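Local coordinates for protein 4'-phospho-dehydrooxetanocin synthase (Bacillus megaterium, PDB 5UL3) that catalyses the oxidative ring contraction of dAMP to an oxetane aldehyde in oxetanocin A biosynthesis, using cobalamin, S-adenosylmethionine and a [4Fe-4S] cluster, at residues 140-145 with 285-290; 238-243 with 279-284; 242-247 with 260-265; 312-317 with 328-333. All coordinates share one frame; numbering follows the deposited sequence.

How the interactions relate
The four contacts run from the cobalamin-binding Rossmann fold to the radical SAM domain. Interactions 2 and 3 start from the same helix, 242-252, share Glu242 and Tyr243, and have centres about 9 Å apart; Glu279 N bonds Asn262 OD1 between them at 2.8 Å. Interaction 1, about 11 Å from interaction 2 between centres, joins it through Glu286 OE1 and Tyr243 OH, 2.8 Å apart, and through Leu143, packed on Glu242. Cobalamin touches Thr142, Leu143 and Glu242. Interaction 4 carries Cys313, one of three cysteine ligands of the [4Fe-4S] cluster; its centre is about 13 Å from that of interaction 2, and a 3.0 Å salt bridge from Arg331 NH1 to Glu240 OE2 spans the two domains.

Interaction 1. Residues 140-145 with 285-290; sequences TGTLSS and EEVPTP
Ser145 presses into the bend made by Pro288 and Thr289, with its CB only 3.0 Å from Thr289 O. Its hydroxyl lies between the backbone N and the carbonyl carbon (chi1 66°), which turns OG across to the same loop, where it makes a weak hydrogen bond to Pro288 O at 3.3 Å; the proton is not settled there, because Gly141 O and Thr142 O are also within reach. The Pro288 ring lies against the same serine, its CG 3.4 Å from Ser145 O. One turn back, Pro290 rests on the helix beside Gly141: its CA comes within 3.6 Å of Gly141 O, and with no side chain on Gly141 the proline ring can settle close to the backbone. Thr142 meets Val287 through CB and CG1, 3.8 Å apart, and its CG2 reaches the Pro290 ring at 4.2 Å. Helix 138-149 follows the first strand of the Rossmann fold that houses cobalamin, and the loop packed on it runs on from helix 283-286 toward the radical SAM domain. The outer shell fixes both partners. Thr142 OG1 is bonded to Leu138 O within its own helix, leaving the methyl for the proline, while Ser144 OG is bonded to Ser291 OG. On the loop, Thr289 OG1 is tied to Asp344 of helix 335-351, and Val287 also packs on Glu242. Thr142 and Leu143 touch the cobalamin.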
# COMPACT_ATOMS: atom_id res chain seq x y z
N THR A 140 1.10 -11.10 -4.28
CA THR A 140 1.45 -12.47 -4.61
C THR A 140 1.90 -13.27 -3.39
O THR A 140 1.69 -14.49 -3.36
CB THR A 140 2.55 -12.51 -5.68
OG1 THR A 140 3.73 -11.84 -5.21
CG2 THR A 140 2.06 -11.85 -6.97
N GLY A 141 2.52 -12.62 -2.40
CA GLY A 141 3.05 -13.35 -1.25
C GLY A 141 1.98 -14.04 -0.42
O GLY A 141 2.20 -15.13 0.10
N THR A 142 0.82 -13.39 -0.25
CA THR A 142 -0.24 -14.04 0.51
C THR A 142 -1.00 -15.08 -0.31
O THR A 142 -1.53 -16.03 0.27
CB THR A 142 -1.24 -13.00 1.07
OG1 THR A 142 -1.89 -12.34 -0.03
CG2 THR A 142 -0.52 -11.97 1.91
N LEU A 143 -1.09 -14.91 -1.62
CA LEU A 143 -1.66 -15.98 -2.43
C LEU A 143 -0.80 -17.23 -2.34
O LEU A 143 -1.30 -18.35 -2.16
CB LEU A 143 -1.81 -15.54 -3.88
CG LEU A 143 -2.74 -14.36 -4.09
CD1 LEU A 143 -2.75 -13.95 -5.58
CD2 LEU A 143 -4.14 -14.78 -3.58
N SER A 144 0.52 -17.05 -2.44
CA SER A 144 1.45 -18.17 -2.27
C SER A 144 1.29 -18.83 -0.92
O SER A 144 1.17 -20.07 -0.82
CB SER A 144 2.90 -17.66 -2.45
OG SER A 144 3.84 -18.67 -2.12
N SER A 145 1.33 -18.05 0.16
CA SER A 145 1.32 -18.68 1.48
C SER A 145 -0.02 -19.37 1.77
O SER A 145 -0.03 -20.42 2.44
CB SER A 145 1.67 -17.68 2.57
OG SER A 145 0.66 -16.66 2.70
N GLU A 285 -8.04 -16.42 9.90
CA GLU A 285 -7.26 -17.61 10.20
C GLU A 285 -6.80 -18.41 8.98
O GLU A 285 -6.11 -19.41 9.18
CB GLU A 285 -8.04 -18.54 11.13
CG GLU A 285 -9.43 -18.88 10.61
CD GLU A 285 -10.39 -19.21 11.73
OE1 GLU A 285 -11.44 -19.85 11.47
OE2 GLU A 285 -10.09 -18.82 12.88
N GLU A 286 -7.15 -18.04 7.76
CA GLU A 286 -6.73 -18.86 6.64
C GLU A 286 -5.55 -18.29 5.86
O GLU A 286 -4.99 -19.00 5.04
CB GLU A 286 -7.89 -19.10 5.68
CG GLU A 286 -9.00 -19.91 6.38
CD GLU A 286 -10.14 -20.30 5.46
OE1 GLU A 286 -10.02 -20.09 4.24
OE2 GLU A 286 -11.15 -20.81 5.98
N VAL A 287 -5.19 -17.03 6.08
CA VAL A 287 -4.12 -16.42 5.30
C VAL A 287 -2.92 -16.25 6.24
O VAL A 287 -2.96 -15.43 7.17
CB VAL A 287 -4.54 -15.08 4.68
CG1 VAL A 287 -3.39 -14.48 3.90
CG2 VAL A 287 -5.72 -15.31 3.73
N PRO A 288 -1.85 -17.04 6.06
CA PRO A 288 -0.71 -16.97 6.98
C PRO A 288 0.29 -15.92 6.54
O PRO A 288 0.07 -15.19 5.58
CB PRO A 288 -0.11 -18.38 6.88
CG PRO A 288 -0.32 -18.72 5.41
CD PRO A 288 -1.64 -18.04 4.99
N THR A 289 1.41 -15.85 7.26
CA THR A 289 2.58 -15.04 6.90
C THR A 289 2.80 -15.02 5.39
O THR A 289 2.82 -16.08 4.77
CB THR A 289 3.82 -15.62 7.58
OG1 THR A 289 3.58 -15.76 8.99
CG2 THR A 289 5.07 -14.72 7.32
N PRO A 290 2.95 -13.86 4.75
CA PRO A 290 3.27 -13.85 3.32
C PRO A 290 4.53 -14.66 3.04
O PRO A 290 5.44 -14.72 3.87
CB PRO A 290 3.50 -12.37 3.00
CG PRO A 290 3.81 -11.76 4.32
CD PRO A 290 2.99 -12.50 5.31

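Interaction 2. Residues 238-243 with 279-284; sequences DKEGEY and ETVNFK
A valine methyl sits almost exactly over the middle of a tyrosine ring: Val281 CG2 is 3.9 Å from the centroid of Tyr243 and only 6° off the ring normal, a CH-pi contact. The same methyl is pressed by Glu240, whose OE1 lies 3.4 Å away, so the isopropyl group is wedged between a ring and a carboxylate. Each of these flanking side chains also takes a backbone N-H from the loop. Val281 N gives a nearly straight bond (170°) to Glu240 OE1 at 2.8 Å, meeting the oxygen on its syn side, tilted from the carboxylate plane. Asn282 N gives an almost straight hydrogen bond to Tyr243 OH at 3.0 Å; Asn282 is the centre of an inverse gamma turn just before helix 283-286. Two successive amides are thus held by two side chains, Glu240 from the loop just before helix 242-252 and Tyr243 from its first turn. A water donates to Glu240 OE2 at 2.6 Å and to Val281 O, closing a second path around the valine. Outside the contact, Tyr243 OH is bonded to Glu286, and Glu240 OE2 forms salt bridges with Arg311 and Arg331. Glu242, beside the valine methyl, bonds the cobalamin through OE1 and Arg311 through OE2. With two arginines beside it and an amide on OE1, the buried Glu240 carboxylate is probably kept ionised, tying the cobalamin-binding loop to the radical SAM domain.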
# COMPACT_ATOMS: atom_id res chain seq x y z
N ASP A 238 -11.63 -11.01 -9.81
CA ASP A 238 -12.30 -9.73 -9.56
C ASP A 238 -11.94 -9.12 -8.22
O ASP A 238 -11.88 -7.90 -8.10
CB ASP A 238 -13.82 -9.91 -9.64
CG ASP A 238 -14.31 -10.17 -11.06
OD1 ASP A 238 -13.62 -9.74 -12.01
OD2 ASP A 238 -15.39 -10.78 -11.22
N LYS A 239 -11.72 -9.95 -7.19
CA LYS A 239 -11.48 -9.43 -5.85
C LYS A 239 -10.31 -10.16 -5.20
O LYS A 239 -9.18 -10.11 -5.71
CB LYS A 239 -12.76 -9.55 -5.01
CG LYS A 239 -13.87 -8.62 -5.54
CD LYS A 239 -15.25 -9.14 -5.23
CE LYS A 239 -16.30 -8.24 -5.92
NZ LYS A 239 -17.68 -8.64 -5.55
N GLU A 240 -10.52 -10.81 -4.07
CA GLU A 240 -9.42 -11.55 -3.45
C GLU A 240 -9.06 -12.77 -4.31
O GLU A 240 -9.92 -13.38 -4.95
CB GLU A 240 -9.81 -12.02 -2.04
CG GLU A 240 -9.90 -10.89 -1.01
CD GLU A 240 -10.63 -11.32 0.25
OE1 GLU A 240 -11.76 -11.83 0.12
OE2 GLU A 240 -10.06 -11.15 1.35
N GLY A 241 -7.79 -13.15 -4.27
CA GLY A 241 -7.31 -14.23 -5.11
C GLY A 241 -7.25 -15.62 -4.50
O GLY A 241 -7.16 -16.60 -5.24
N GLU A 242 -7.33 -15.72 -3.17
CA GLU A 242 -7.06 -16.99 -2.49
C GLU A 242 -8.02 -18.09 -2.93
O GLU A 242 -7.61 -19.17 -3.37
CB GLU A 242 -7.13 -16.80 -0.97
CG GLU A 242 -5.96 -16.04 -0.35
CD GLU A 242 -6.11 -14.50 -0.37
OE1 GLU A 242 -6.97 -13.95 -1.10
OE2 GLU A 242 -5.32 -13.84 0.34
N TYR A 243 -9.32 -17.85 -2.77
CA TYR A 243 -10.29 -18.88 -3.13
C TYR A 243 -10.40 -19.05 -4.63
O TYR A 243 -10.72 -20.15 -5.10
CB TYR A 243 -11.66 -18.55 -2.55
CG TYR A 243 -11.73 -18.56 -1.05
CD1 TYR A 243 -10.72 -19.09 -0.28
CD2 TYR A 243 -12.84 -18.02 -0.40
CE1 TYR A 243 -10.79 -19.09 1.09
CE2 TYR A 243 -12.92 -18.01 0.97
CZ TYR A 243 -11.90 -18.54 1.71
OH TYR A 243 -11.99 -18.54 3.09
N GLU A 279 -16.78 -15.32 -2.61
CA GLU A 279 -16.98 -15.44 -1.18
C GLU A 279 -15.81 -14.77 -0.47
O GLU A 279 -14.65 -15.11 -0.72
CB GLU A 279 -17.09 -16.92 -0.80
CG GLU A 279 -17.08 -17.20 0.70
CD GLU A 279 -16.76 -18.66 1.01
OE1 GLU A 279 -16.73 -19.50 0.08
OE2 GLU A 279 -16.53 -18.97 2.20
N THR A 280 -16.11 -13.79 0.39
CA THR A 280 -15.03 -13.08 1.06
C THR A 280 -14.16 -14.04 1.88
O THR A 280 -14.66 -14.93 2.57
CB THR A 280 -15.60 -11.98 1.94
OG1 THR A 280 -16.28 -11.04 1.09
CG2 THR A 280 -14.47 -11.25 2.68
N VAL A 281 -12.84 -13.86 1.77
CA VAL A 281 -11.91 -14.81 2.37
C VAL A 281 -11.98 -14.74 3.90
O VAL A 281 -12.11 -13.67 4.49
CB VAL A 281 -10.49 -14.54 1.86
CG1 VAL A 281 -9.45 -15.36 2.66
CG2 VAL A 281 -10.40 -14.90 0.37
N ASN A 282 -11.90 -15.91 4.54
CA ASN A 282 -11.81 -15.96 6.00
C ASN A 282 -10.38 -15.59 6.40
O ASN A 282 -9.54 -16.43 6.74
CB ASN A 282 -12.21 -17.35 6.48
CG ASN A 282 -12.14 -17.49 7.98
OD1 ASN A 282 -12.03 -16.49 8.70
ND2 ASN A 282 -12.20 -18.73 8.47
N PHE A 283 -10.10 -14.27 6.32
CA PHE A 283 -8.75 -13.75 6.51
C PHE A 283 -8.23 -14.05 7.91
O PHE A 283 -7.05 -14.39 8.07
CB PHE A 283 -8.74 -12.24 6.25
CG PHE A 283 -7.39 -11.60 6.27
CD1 PHE A 283 -6.43 -11.93 5.32
CD2 PHE A 283 -7.08 -10.63 7.23
CE1 PHE A 283 -5.17 -11.31 5.33
CE2 PHE A 283 -5.84 -10.02 7.24
CZ PHE A 283 -4.88 -10.36 6.28
N LYS A 284 -9.11 -13.98 8.91
CA LYS A 284 -8.79 -14.15 10.32
C LYS A 284 -7.81 -15.29 10.56
O LYS A 284 -6.84 -15.14 11.33
CB LYS A 284 -10.06 -14.42 11.13
CG LYS A 284 -9.77 -14.78 12.57
CD LYS A 284 -10.95 -14.46 13.48
CE LYS A 284 -10.56 -14.53 14.95
NZ LYS A 284 -11.65 -14.03 15.84
O HOH W 1 -11.00 -11.18 3.74

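Interaction 3. Residues 242-247 with 260-265; sequences EYTLRD and EVNGIS
Thr244 OG1 gives its proton to Asn262 O at 2.7 Å, approaching from above the carbonyl plane, 44° out of it, rather than along a lone pair. One helical turn on, Asp247 receives Asn262 N on OD2 at 2.9 Å, through the anti lone pair turned away from OD1. Asn262 is therefore held by both its backbone N and its backbone O from one side of the helix. The Asp247 carboxylate is itself fixed by Arg246, whose NE forms a salt bridge to OD1 at 2.8 Å, coming from above the carboxylate plane; NH2 adds weaker bonds. Arg246 NH2 also reaches Asn262 OD1 through a water, and Arg246 NH1 lies over one face of the Tyr243 ring, toward its rim, in a cation-pi pair. These residues join the first two turns of helix 242-252 to a type II beta turn from Val261 to Ile264, which leads into strand 264-267, an antiparallel addition to the otherwise parallel sheet of the Rossmann fold. Asn262 CG is anti to its backbone N (chi1 179°), which brings the amide against Tyr243 CB, 3.7 Å from Asn262 ND2, while OD1 takes the N-H of Glu279. The apolar packing lies around these bonds: Thr244 CG2 meets Ile264 CG2 at 3.6 Å, and Val261 CG1 lies 3.8 Å from Asp247 CB. Val261 also packs on Leu248 and Met251, while Thr244 touches Cys237 of strand 235-237.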
# COMPACT_ATOMS: atom_id res chain seq x y z
N GLU A 242 -7.33 -15.72 -3.17
CA GLU A 242 -7.06 -16.99 -2.49
C GLU A 242 -8.02 -18.09 -2.93
O GLU A 242 -7.61 -19.17 -3.37
CB GLU A 242 -7.13 -16.80 -0.97
CG GLU A 242 -5.96 -16.04 -0.35
CD GLU A 242 -6.11 -14.50 -0.37
OE1 GLU A 242 -6.97 -13.95 -1.10
OE2 GLU A 242 -5.32 -13.84 0.34
N TYR A 243 -9.32 -17.85 -2.77
CA TYR A 243 -10.29 -18.88 -3.13
C TYR A 243 -10.40 -19.05 -4.63
O TYR A 243 -10.72 -20.15 -5.10
CB TYR A 243 -11.66 -18.55 -2.55
CG TYR A 243 -11.73 -18.56 -1.05
CD1 TYR A 243 -10.72 -19.09 -0.28
CD2 TYR A 243 -12.84 -18.02 -0.40
CE1 TYR A 243 -10.79 -19.09 1.09
CE2 TYR A 243 -12.92 -18.01 0.97
CZ TYR A 243 -11.90 -18.54 1.71
OH TYR A 243 -11.99 -18.54 3.09
N THR A 244 -10.15 -17.98 -5.39
CA THR A 244 -10.07 -18.09 -6.84
C THR A 244 -9.01 -19.11 -7.25
O THR A 244 -9.28 -20.01 -8.05
CB THR A 244 -9.77 -16.72 -7.44
OG1 THR A 244 -10.91 -15.86 -7.30
CG2 THR A 244 -9.39 -16.82 -8.92
N LEU A 245 -7.81 -19.00 -6.68
CA LEU A 245 -6.75 -19.94 -7.05
C LEU A 245 -7.06 -21.34 -6.56
O LEU A 245 -6.86 -22.32 -7.28
CB LEU A 245 -5.39 -19.44 -6.53
CG LEU A 245 -4.84 -18.20 -7.24
CD1 LEU A 245 -3.61 -17.68 -6.52
CD2 LEU A 245 -4.48 -18.55 -8.68
N ARG A 246 -7.59 -21.46 -5.33
CA ARG A 246 -8.08 -22.75 -4.85
C ARG A 246 -9.01 -23.40 -5.87
O ARG A 246 -8.91 -24.61 -6.15
CB ARG A 246 -8.82 -22.56 -3.52
CG ARG A 246 -9.48 -23.83 -3.00
CD ARG A 246 -10.59 -23.47 -1.99
NE ARG A 246 -11.70 -22.77 -2.62
CZ ARG A 246 -12.67 -22.15 -1.95
NH1 ARG A 246 -12.66 -22.12 -0.63
NH2 ARG A 246 -13.65 -21.55 -2.61
N ASP A 247 -9.94 -22.63 -6.42
CA ASP A 247 -10.95 -23.20 -7.30
C ASP A 247 -10.41 -23.45 -8.71
O ASP A 247 -10.85 -24.40 -9.37
CB ASP A 247 -12.19 -22.30 -7.34
CG ASP A 247 -13.05 -22.43 -6.09
OD1 ASP A 247 -12.71 -23.24 -5.21
OD2 ASP A 247 -14.08 -21.72 -5.99
N GLU A 260 -18.35 -22.37 -11.68
CA GLU A 260 -18.33 -22.58 -10.24
C GLU A 260 -17.09 -21.99 -9.57
O GLU A 260 -16.98 -22.06 -8.35
CB GLU A 260 -18.41 -24.08 -9.94
CG GLU A 260 -19.78 -24.70 -10.27
CD GLU A 260 -19.78 -26.21 -10.15
OE1 GLU A 260 -18.82 -26.85 -10.63
OE2 GLU A 260 -20.73 -26.77 -9.57
N VAL A 261 -16.17 -21.42 -10.33
CA VAL A 261 -14.90 -20.94 -9.79
C VAL A 261 -15.13 -19.60 -9.09
O VAL A 261 -15.62 -18.65 -9.70
CB VAL A 261 -13.85 -20.79 -10.91
CG1 VAL A 261 -12.60 -20.03 -10.40
CG2 VAL A 261 -13.47 -22.16 -11.47
N ASN A 262 -14.75 -19.54 -7.82
CA ASN A 262 -14.92 -18.33 -7.01
C ASN A 262 -14.36 -17.08 -7.68
O ASN A 262 -13.22 -17.05 -8.13
CB ASN A 262 -14.22 -18.53 -5.66
CG ASN A 262 -14.33 -17.30 -4.77
OD1 ASN A 262 -15.25 -17.20 -3.96
ND2 ASN A 262 -13.40 -16.35 -4.92
N GLY A 263 -15.18 -16.03 -7.70
CA GLY A 263 -14.67 -14.68 -7.88
C GLY A 263 -13.91 -14.39 -9.16
O GLY A 263 -12.93 -13.62 -9.14
N ILE A 264 -14.36 -14.94 -10.29
CA ILE A 264 -13.73 -14.63 -11.57
C ILE A 264 -14.76 -14.05 -12.54
O ILE A 264 -15.97 -14.28 -12.42
CB ILE A 264 -13.07 -15.86 -12.24
CG1 ILE A 264 -14.12 -16.94 -12.47
CG2 ILE A 264 -11.88 -16.36 -11.43
CD1 ILE A 264 -13.64 -18.04 -13.44
N SER A 265 -14.25 -13.27 -13.49
CA SER A 265 -15.01 -12.87 -14.66
C SER A 265 -14.36 -13.48 -15.90
O SER A 265 -13.13 -13.58 -15.98
CB SER A 265 -15.09 -11.34 -14.79
OG SER A 265 -13.82 -10.75 -14.62
O HOH W 2 -16.19 -19.99 -2.49

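Interaction 4. Residues 312-317 with 328-333; sequences GCDYSR and RSWRPL. With SF4 (iron/sulfur cluster), chain B; EDO (1,2-ethanediol), chain S.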
# COMPACT_ATOMS: atom_id res chain seq x y z
N GLY A 312 -10.10 -4.52 4.06
CA GLY A 312 -11.32 -3.75 3.91
C GLY A 312 -11.37 -2.50 4.78
O GLY A 312 -10.46 -2.18 5.55
N CYS A 313 -12.49 -1.80 4.64
CA CYS A 313 -12.76 -0.57 5.37
C CYS A 313 -14.20 -0.65 5.85
O CYS A 313 -15.10 -0.81 5.03
CB CYS A 313 -12.57 0.66 4.48
SG CYS A 313 -12.92 2.23 5.36
N ASP A 314 -14.42 -0.55 7.16
CA ASP A 314 -15.78 -0.63 7.66
C ASP A 314 -16.57 0.65 7.37
O ASP A 314 -17.80 0.61 7.38
CB ASP A 314 -15.80 -0.93 9.16
CG ASP A 314 -14.85 -0.06 9.95
OD1 ASP A 314 -14.97 1.18 9.89
OD2 ASP A 314 -14.00 -0.63 10.67
N TYR A 315 -15.87 1.76 7.09
CA TYR A 315 -16.56 3.01 6.74
C TYR A 315 -17.02 2.99 5.29
O TYR A 315 -18.22 3.02 5.01
CB TYR A 315 -15.64 4.20 7.01
CG TYR A 315 -16.30 5.53 6.76
CD1 TYR A 315 -17.39 5.95 7.52
CD2 TYR A 315 -15.81 6.39 5.78
CE1 TYR A 315 -17.99 7.19 7.30
CE2 TYR A 315 -16.42 7.65 5.55
CZ TYR A 315 -17.50 8.02 6.32
OH TYR A 315 -18.08 9.26 6.07
N SER A 316 -16.06 2.98 4.35
CA SER A 316 -16.30 2.70 2.94
C SER A 316 -17.19 3.75 2.26
O SER A 316 -17.75 3.48 1.20
CB SER A 316 -16.89 1.30 2.74
OG SER A 316 -15.89 0.29 2.74
N ARG A 317 -17.30 4.95 2.83
CA ARG A 317 -18.23 5.96 2.32
C ARG A 317 -17.56 7.15 1.67
O ARG A 317 -18.28 8.03 1.17
CB ARG A 317 -19.12 6.45 3.45
CG ARG A 317 -20.12 5.43 3.87
CD ARG A 317 -20.87 5.99 5.06
NE ARG A 317 -22.03 5.20 5.46
CZ ARG A 317 -21.99 4.07 6.16
NH1 ARG A 317 -20.83 3.52 6.52
NH2 ARG A 317 -23.12 3.48 6.49
N ARG A 328 -16.44 -3.79 1.46
CA ARG A 328 -17.08 -2.81 2.34
C ARG A 328 -17.21 -3.29 3.77
O ARG A 328 -17.97 -2.68 4.54
CB ARG A 328 -18.47 -2.45 1.78
CG ARG A 328 -18.44 -2.04 0.33
CD ARG A 328 -19.57 -2.68 -0.49
NE ARG A 328 -19.45 -2.25 -1.87
CZ ARG A 328 -18.92 -2.99 -2.84
NH1 ARG A 328 -18.86 -2.51 -4.07
NH2 ARG A 328 -18.46 -4.21 -2.58
N SER A 329 -16.53 -4.36 4.14
CA SER A 329 -16.51 -4.86 5.50
C SER A 329 -15.06 -5.03 5.92
O SER A 329 -14.17 -5.16 5.08
CB SER A 329 -17.24 -6.20 5.63
OG SER A 329 -16.63 -7.16 4.77
N TRP A 330 -14.82 -5.04 7.22
CA TRP A 330 -13.47 -5.06 7.78
C TRP A 330 -13.20 -6.44 8.37
O TRP A 330 -13.96 -6.91 9.21
CB TRP A 330 -13.32 -3.96 8.82
CG TRP A 330 -11.93 -3.78 9.38
CD1 TRP A 330 -10.86 -3.22 8.75
CD2 TRP A 330 -11.50 -4.10 10.71
NE1 TRP A 330 -9.78 -3.19 9.60
CE2 TRP A 330 -10.14 -3.74 10.80
CE3 TRP A 330 -12.13 -4.67 11.82
CZ2 TRP A 330 -9.40 -3.91 11.97
CZ3 TRP A 330 -11.40 -4.85 12.98
CH2 TRP A 330 -10.04 -4.48 13.04
N ARG A 331 -12.12 -7.09 7.92
CA ARG A 331 -11.77 -8.46 8.29
C ARG A 331 -10.40 -8.46 8.95
O ARG A 331 -9.37 -8.42 8.25
CB ARG A 331 -11.77 -9.37 7.06
CG ARG A 331 -13.10 -9.41 6.29
CD ARG A 331 -13.15 -8.39 5.15
NE ARG A 331 -12.32 -8.79 4.01
CZ ARG A 331 -12.05 -8.01 2.97
NH1 ARG A 331 -11.30 -8.45 1.97
NH2 ARG A 331 -12.55 -6.77 2.94
N PRO A 332 -10.32 -8.49 10.28
CA PRO A 332 -9.01 -8.43 10.95
C PRO A 332 -8.36 -9.79 11.13
O PRO A 332 -9.02 -10.82 11.29
CB PRO A 332 -9.36 -7.84 12.32
CG PRO A 332 -10.77 -8.39 12.57
CD PRO A 332 -11.43 -8.30 11.22
N LEU A 333 -7.03 -9.78 11.07
CA LEU A 333 -6.25 -10.88 11.63
C LEU A 333 -6.45 -10.95 13.14
O LEU A 333 -6.58 -9.93 13.81
CB LEU A 333 -4.75 -10.68 11.35
CG LEU A 333 -4.06 -11.16 10.09
CD1 LEU A 333 -2.54 -10.97 10.23
CD2 LEU A 333 -4.41 -12.61 9.81
FE1 SF4 B . -12.46 6.48 3.11
FE2 SF4 B . -9.99 5.57 3.79
FE3 SF4 B . -11.29 4.68 1.49
FE4 SF4 B . -12.18 3.88 3.94
S1 SF4 B . -10.14 3.39 3.00
S2 SF4 B . -13.48 4.63 2.20
S3 SF4 B . -11.82 5.80 5.16
S4 SF4 B . -10.54 6.81 1.95
C1 EDO S . -18.22 -6.11 0.07
O1 EDO S . -19.19 -5.84 -0.95
C2 EDO S . -18.84 -6.17 1.44
O2 EDO S . -17.99 -6.91 2.31
O HOH W 3 -19.33 -0.38 4.92
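Gly312 is the tight point of this contact. Its CA lies 3.4 Å from Ser329 O in a nearly straight CA-H...O contact, and Arg331 NH2 comes equally close to the same carbon; Gly312 has no side chain, and these two groups take the space beside its CA. Arg331, bent twice along its chain, brings NH2 back to the loop just before its own short strand, where it bonds Ser329 O at 3.1 Å with the oxygen in the guanidinium plane; NH1 goes on to Glu240 in the cobalamin-binding domain. On the other flank Gly312 O meets the indole edge at Trp330 CD1, 3.4 Å away, and Trp330 NE1 is bonded to Glu364 O. In the conformer given for Asp314, one of two, its side chain lies alongside that of Trp330, with Asp314 OD2 3.9 Å from Trp330 CB.

Toward Arg328 the fit loosens. A water bridges Asp314 O and Arg328 O. Ser316 OG sits 3.3 Å from Arg328 CA but spends its proton on Cys313 O at 2.7 Å. On the exposed side an ethanediol, probably from the crystallisation liquor, hydrogen-bonds to Ser329 OG.

Cys313 SG, trans to the amide nitrogen of its own residue (chi1 179°), turns away from the facing segment and binds the iron FE4 at 2.3 Å. It is the first of the three cysteines, with Cys318 and Cys321, that hold the radical SAM [4Fe-4S] cluster. Ser316 N gives SG a weak hydrogen bond, which would draw some charge from the thiolate and may modestly tune the cluster.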